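Local coordinates for 6-aminohexanoate-dimer hydrolase (PDB 4GB7), which probably hydrolyses amide bonds, as a putative 6-aminohexanoate-dimer hydrolase of the serine beta-lactamase-like fold, at residues 140-153 / 249-261. Residues are numbered along the deposited sequence; the frame is centred on the assembly and turned at random.
Sequences SLAKVFTGAIIQSL and YNNGSTETLAWII
Helices 143-153 and 251-261 run side by side, their axes 9.6 Å apart at closest approach and their N-to-C directions 43° apart, with S140 and K143, near the start of the first helix, facing Y249 and N251, near the start of the second. S140 and K143 match the SxxK motif of the serine beta-lactamase clan, and Y249 and N251 fit the YxN element that accompanies it, so this junction is probably the active site, S140 being the likely nucleophile. K143 NZ donates to S140 OG at 2.6 Å and to N251 OD1 at 2.8 Å, the latter in the carbonyl plane with a C=O...N angle of 157°; its bond to Y249 OH is weak. The lysine chain is extended until a bend at chi4 (70°) swings NZ into this cluster, where S300 O also accepts from it. S140 OG lies at the edge of the Y249 ring, 2.8 Å from Y249 OH, and hydrogen-bonds a nitrate, probably from the crystallisation liquor, that may mark the substrate pocket. N251 ND2 is held by D208, which helps fix the amide's rotation.

Next along the helices, the K143 methylenes cross T254 at about a right angle, T254 OG1 being hydrogen-bonded to Q358. Beyond them the interface turns apolar, with knobs-into-holes packing: T146 sits among T254, L257, A258 and I261, its CG2 3.6 Å from L257 CB, while I261 enters the hole formed by T146, I149, I150 and L153. I150 CD1 ends between the helices, 3.8 Å from I261 CG1 and 4.0 Å from L257 CD2.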
loop_
_atom_site.group_PDB
_atom_site.type_symbol
_atom_site.label_atom_id
_atom_site.label_comp_id
_atom_site.label_asym_id
_atom_site.label_seq_id
_atom_site.Cartn_x
_atom_site.Cartn_y
_atom_site.Cartn_z
ATOM N N SER A 140 2.091 -2.525 2.174
ATOM C CA SER A 140 1.815 -1.122 2.537
ATOM C C SER A 140 1.025 -0.326 1.482
ATOM O O SER A 140 0.711 0.823 1.714
ATOM C CB SER A 140 3.135 -0.370 2.849
ATOM O OG SER A 140 3.717 -0.785 4.069
ATOM N N LEU A 141 0.651 -0.927 0.351
ATOM C CA LEU A 141 -0.258 -0.254 -0.579
ATOM C C LEU A 141 -1.557 0.144 0.121
ATOM O O LEU A 141 -2.158 1.085 -0.277
ATOM C CB LEU A 141 -0.580 -1.072 -1.803
ATOM C CG LEU A 141 0.403 -0.988 -2.956
ATOM C CD1 LEU A 141 1.855 -0.814 -2.633
ATOM C CD2 LEU A 141 0.141 -2.067 -3.995
ATOM N N ALA A 142 -1.981 -0.610 1.146
ATOM C CA ALA A 142 -3.133 -0.248 1.944
ATOM C C ALA A 142 -3.115 1.133 2.484
ATOM O O ALA A 142 -4.214 1.740 2.701
ATOM C CB ALA A 142 -3.270 -1.231 3.128
ATOM N N LYS A 143 -1.936 1.683 2.734
ATOM C CA LYS A 143 -1.909 2.939 3.516
ATOM C C LYS A 143 -2.646 4.107 2.853
ATOM O O LYS A 143 -3.221 4.980 3.531
ATOM C CB LYS A 143 -0.455 3.332 3.784
ATOM C CG LYS A 143 0.258 2.372 4.707
ATOM C CD LYS A 143 1.660 2.807 5.057
ATOM C CE LYS A 143 2.261 2.002 6.222
ATOM N NZ LYS A 143 2.598 0.572 5.931
ATOM N N VAL A 144 -2.629 4.123 1.529
ATOM C CA VAL A 144 -3.226 5.220 0.764
ATOM C C VAL A 144 -4.758 5.270 0.923
ATOM O O VAL A 144 -5.338 6.309 0.788
ATOM C CB VAL A 144 -2.781 5.247 -0.705
ATOM C CG1 VAL A 144 -1.258 5.459 -0.767
ATOM C CG2 VAL A 144 -3.245 4.013 -1.500
ATOM N N PHE A 145 -5.367 4.147 1.248
ATOM C CA PHE A 145 -6.820 4.075 1.506
ATOM C C PHE A 145 -7.161 4.732 2.803
ATOM O O PHE A 145 -8.133 5.486 2.847
ATOM C CB PHE A 145 -7.284 2.625 1.419
ATOM C CG PHE A 145 -7.203 2.089 0.008
ATOM C CD1 PHE A 145 -8.231 2.280 -0.863
ATOM C CD2 PHE A 145 -6.081 1.440 -0.417
ATOM C CE1 PHE A 145 -8.139 1.857 -2.170
ATOM C CE2 PHE A 145 -5.970 0.995 -1.696
ATOM C CZ PHE A 145 -6.999 1.198 -2.579
ATOM N N THR A 146 -6.404 4.429 3.864
ATOM C CA THR A 146 -6.547 5.154 5.121
ATOM C C THR A 146 -6.302 6.636 4.933
ATOM O O THR A 146 -7.098 7.473 5.413
ATOM C CB THR A 146 -5.645 4.556 6.213
ATOM O OG1 THR A 146 -6.173 3.272 6.566
ATOM C CG2 THR A 146 -5.574 5.435 7.476
ATOM N N GLY A 147 -5.256 6.995 4.228
ATOM C CA GLY A 147 -4.953 8.414 3.951
ATOM C C GLY A 147 -6.096 9.138 3.229
ATOM O O GLY A 147 -6.482 10.253 3.578
ATOM N N ALA A 148 -6.645 8.491 2.217
ATOM C CA ALA A 148 -7.730 9.068 1.422
ATOM C C ALA A 148 -8.956 9.350 2.265
ATOM O O ALA A 148 -9.581 10.408 2.092
ATOM C CB ALA A 148 -8.086 8.137 0.281
ATOM N N ILE A 149 -9.304 8.409 3.153
ATOM C CA ILE A 149 -10.486 8.544 4.021
ATOM C C ILE A 149 -10.231 9.614 5.064
ATOM O O ILE A 149 -11.155 10.413 5.366
ATOM C CB ILE A 149 -10.951 7.196 4.663
ATOM C CG1 ILE A 149 -11.352 6.227 3.519
ATOM C CG2 ILE A 149 -12.107 7.410 5.661
ATOM C CD1 ILE A 149 -11.441 4.764 3.915
ATOM N N ILE A 150 -9.021 9.657 5.624
ATOM C CA ILE A 150 -8.693 10.757 6.536
ATOM C C ILE A 150 -8.884 12.137 5.893
ATOM O O ILE A 150 -9.518 13.064 6.481
ATOM C CB ILE A 150 -7.261 10.649 7.085
ATOM C CG1 ILE A 150 -7.193 9.504 8.130
ATOM C CG2 ILE A 150 -6.815 11.981 7.720
ATOM C CD1 ILE A 150 -7.924 9.697 9.463
ATOM N N GLN A 151 -8.405 12.266 4.670
ATOM C CA GLN A 151 -8.534 13.538 3.923
ATOM C C GLN A 151 -10.006 13.880 3.692
ATOM O O GLN A 151 -10.416 15.049 3.850
ATOM C CB GLN A 151 -7.791 13.495 2.598
ATOM C CG GLN A 151 -7.548 14.868 1.970
ATOM C CD GLN A 151 -6.652 15.725 2.849
ATOM O OE1 GLN A 151 -5.615 15.260 3.348
ATOM N NE2 GLN A 151 -7.062 16.956 3.089
ATOM N N SER A 152 -10.802 12.862 3.340
ATOM C CA SER A 152 -12.257 13.046 3.119
ATOM C C SER A 152 -12.909 13.528 4.413
ATOM O O SER A 152 -13.675 14.473 4.391
ATOM C CB SER A 152 -12.935 11.763 2.648
ATOM O OG SER A 152 -12.297 11.294 1.476
ATOM N N LEU A 153 -12.629 12.858 5.528
ATOM C CA LEU A 153 -13.234 13.254 6.798
ATOM C C LEU A 153 -12.850 14.648 7.235
ATOM O O LEU A 153 -13.688 15.407 7.823
ATOM C CB LEU A 153 -12.894 12.227 7.883
ATOM C CG LEU A 153 -13.531 10.845 7.789
ATOM C CD1 LEU A 153 -12.792 9.893 8.706
ATOM C CD2 LEU A 153 -14.995 10.880 8.153
ATOM N N TYR A 249 9.268 6.117 8.872
ATOM C CA TYR A 249 8.194 5.269 8.371
ATOM C C TYR A 249 7.735 4.293 9.449
ATOM O O TYR A 249 8.545 3.548 10.000
ATOM C CB TYR A 249 8.696 4.515 7.168
ATOM C CG TYR A 249 7.649 3.806 6.354
ATOM C CD1 TYR A 249 6.881 4.481 5.402
ATOM C CD2 TYR A 249 7.481 2.458 6.468
ATOM C CE1 TYR A 249 5.966 3.814 4.606
ATOM C CE2 TYR A 249 6.553 1.779 5.697
ATOM C CZ TYR A 249 5.808 2.455 4.765
ATOM O OH TYR A 249 4.931 1.737 4.009
ATOM N N ASN A 250 6.433 4.299 9.762
ATOM C CA ASN A 250 5.917 3.409 10.777
ATOM C C ASN A 250 4.462 2.993 10.496
ATOM O O ASN A 250 3.571 3.832 10.434
ATOM C CB ASN A 250 5.999 4.105 12.145
ATOM C CG ASN A 250 5.975 3.134 13.317
ATOM O OD1 ASN A 250 5.040 2.331 13.469
ATOM N ND2 ASN A 250 7.027 3.211 14.173
ATOM N N ASN A 251 4.233 1.689 10.419
ATOM C CA ASN A 251 2.871 1.122 10.305
ATOM C C ASN A 251 1.918 1.689 11.347
ATOM O O ASN A 251 0.742 1.882 11.082
ATOM C CB ASN A 251 2.906 -0.380 10.517
ATOM C CG ASN A 251 3.609 -1.129 9.405
ATOM O OD1 ASN A 251 3.607 -0.724 8.250
ATOM N ND2 ASN A 251 4.228 -2.240 9.772
ATOM N N GLY A 252 2.413 1.870 12.555
ATOM C CA GLY A 252 1.615 2.368 13.652
ATOM C C GLY A 252 0.944 3.675 13.388
ATOM O O GLY A 252 -0.162 3.936 13.948
ATOM N N SER A 253 1.578 4.536 12.593
ATOM C CA SER A 253 0.965 5.822 12.276
ATOM C C SER A 253 -0.335 5.627 11.488
ATOM O O SER A 253 -1.374 6.196 11.806
ATOM C CB SER A 253 1.929 6.739 11.504
ATOM O OG SER A 253 3.066 7.080 12.306
ATOM N N THR A 254 -0.289 4.773 10.464
ATOM C CA THR A 254 -1.493 4.454 9.702
ATOM C C THR A 254 -2.542 3.750 10.572
ATOM O O THR A 254 -3.746 4.020 10.457
ATOM C CB THR A 254 -1.125 3.556 8.520
ATOM O OG1 THR A 254 0.055 4.067 7.914
ATOM C CG2 THR A 254 -2.277 3.509 7.475
ATOM N N GLU A 255 -2.097 2.861 11.465
ATOM C CA GLU A 255 -3.027 2.128 12.343
ATOM C C GLU A 255 -3.741 3.104 13.253
ATOM O O GLU A 255 -4.944 2.929 13.523
ATOM C CB GLU A 255 -2.343 1.048 13.148
ATOM C CG GLU A 255 -1.706 -0.080 12.330
ATOM C CD GLU A 255 -2.652 -0.890 11.462
ATOM O OE1 GLU A 255 -3.900 -0.793 11.605
ATOM O OE2 GLU A 255 -2.110 -1.624 10.587
ATOM N N THR A 256 -3.031 4.138 13.700
ATOM C CA THR A 256 -3.663 5.169 14.549
ATOM C C THR A 256 -4.750 5.930 13.771
ATOM O O THR A 256 -5.877 6.163 14.244
ATOM C CB THR A 256 -2.621 6.110 15.141
ATOM O OG1 THR A 256 -1.677 5.360 15.949
ATOM C CG2 THR A 256 -3.283 7.199 16.038
ATOM N N LEU A 257 -4.385 6.388 12.603
ATOM C CA LEU A 257 -5.326 7.039 11.692
ATOM C C LEU A 257 -6.568 6.178 11.441
ATOM O O LEU A 257 -7.668 6.660 11.445
ATOM C CB LEU A 257 -4.617 7.416 10.370
ATOM C CG LEU A 257 -3.554 8.511 10.426
ATOM C CD1 LEU A 257 -2.812 8.652 9.107
ATOM C CD2 LEU A 257 -4.184 9.851 10.844
ATOM N N ALA A 258 -6.386 4.890 11.199
ATOM C CA ALA A 258 -7.530 3.986 11.019
ATOM C C ALA A 258 -8.417 3.893 12.266
ATOM O O ALA A 258 -9.634 3.792 12.148
ATOM C CB ALA A 258 -7.087 2.618 10.528
ATOM N N TRP A 259 -7.798 3.901 13.460
ATOM C CA TRP A 259 -8.547 3.912 14.699
ATOM C C TRP A 259 -9.407 5.147 14.788
ATOM O O TRP A 259 -10.569 5.068 15.141
ATOM C CB TRP A 259 -7.588 3.802 15.884
ATOM C CG TRP A 259 -8.178 3.447 17.211
ATOM C CD1 TRP A 259 -9.524 3.271 17.565
ATOM C CD2 TRP A 259 -7.419 3.157 18.411
ATOM N NE1 TRP A 259 -9.640 2.901 18.893
ATOM C CE2 TRP A 259 -8.395 2.847 19.466
ATOM C CE3 TRP A 259 -6.070 3.137 18.715
ATOM C CZ2 TRP A 259 -7.997 2.502 20.740
ATOM C CZ3 TRP A 259 -5.676 2.795 20.004
ATOM C CH2 TRP A 259 -6.622 2.496 20.999
ATOM N N ILE A 260 -8.884 6.277 14.344
ATOM C CA ILE A 260 -9.662 7.502 14.273
ATOM C C ILE A 260 -10.852 7.357 13.313
ATOM O O ILE A 260 -11.986 7.713 13.655
ATOM C CB ILE A 260 -8.790 8.696 13.859
ATOM C CG1 ILE A 260 -7.740 8.973 14.951
ATOM C CG2 ILE A 260 -9.619 9.950 13.603
ATOM C CD1 ILE A 260 -6.658 9.937 14.560
ATOM N N ILE A 261 -10.608 6.802 12.128
ATOM C CA ILE A 261 -11.704 6.548 11.181
ATOM C C ILE A 261 -12.836 5.766 11.859
ATOM O O ILE A 261 -14.027 6.130 11.747
ATOM C CB ILE A 261 -11.208 5.813 9.931
ATOM C CG1 ILE A 261 -10.257 6.714 9.120
ATOM C CG2 ILE A 261 -12.371 5.351 9.029
ATOM C CD1 ILE A 261 -9.515 6.017 8.009
#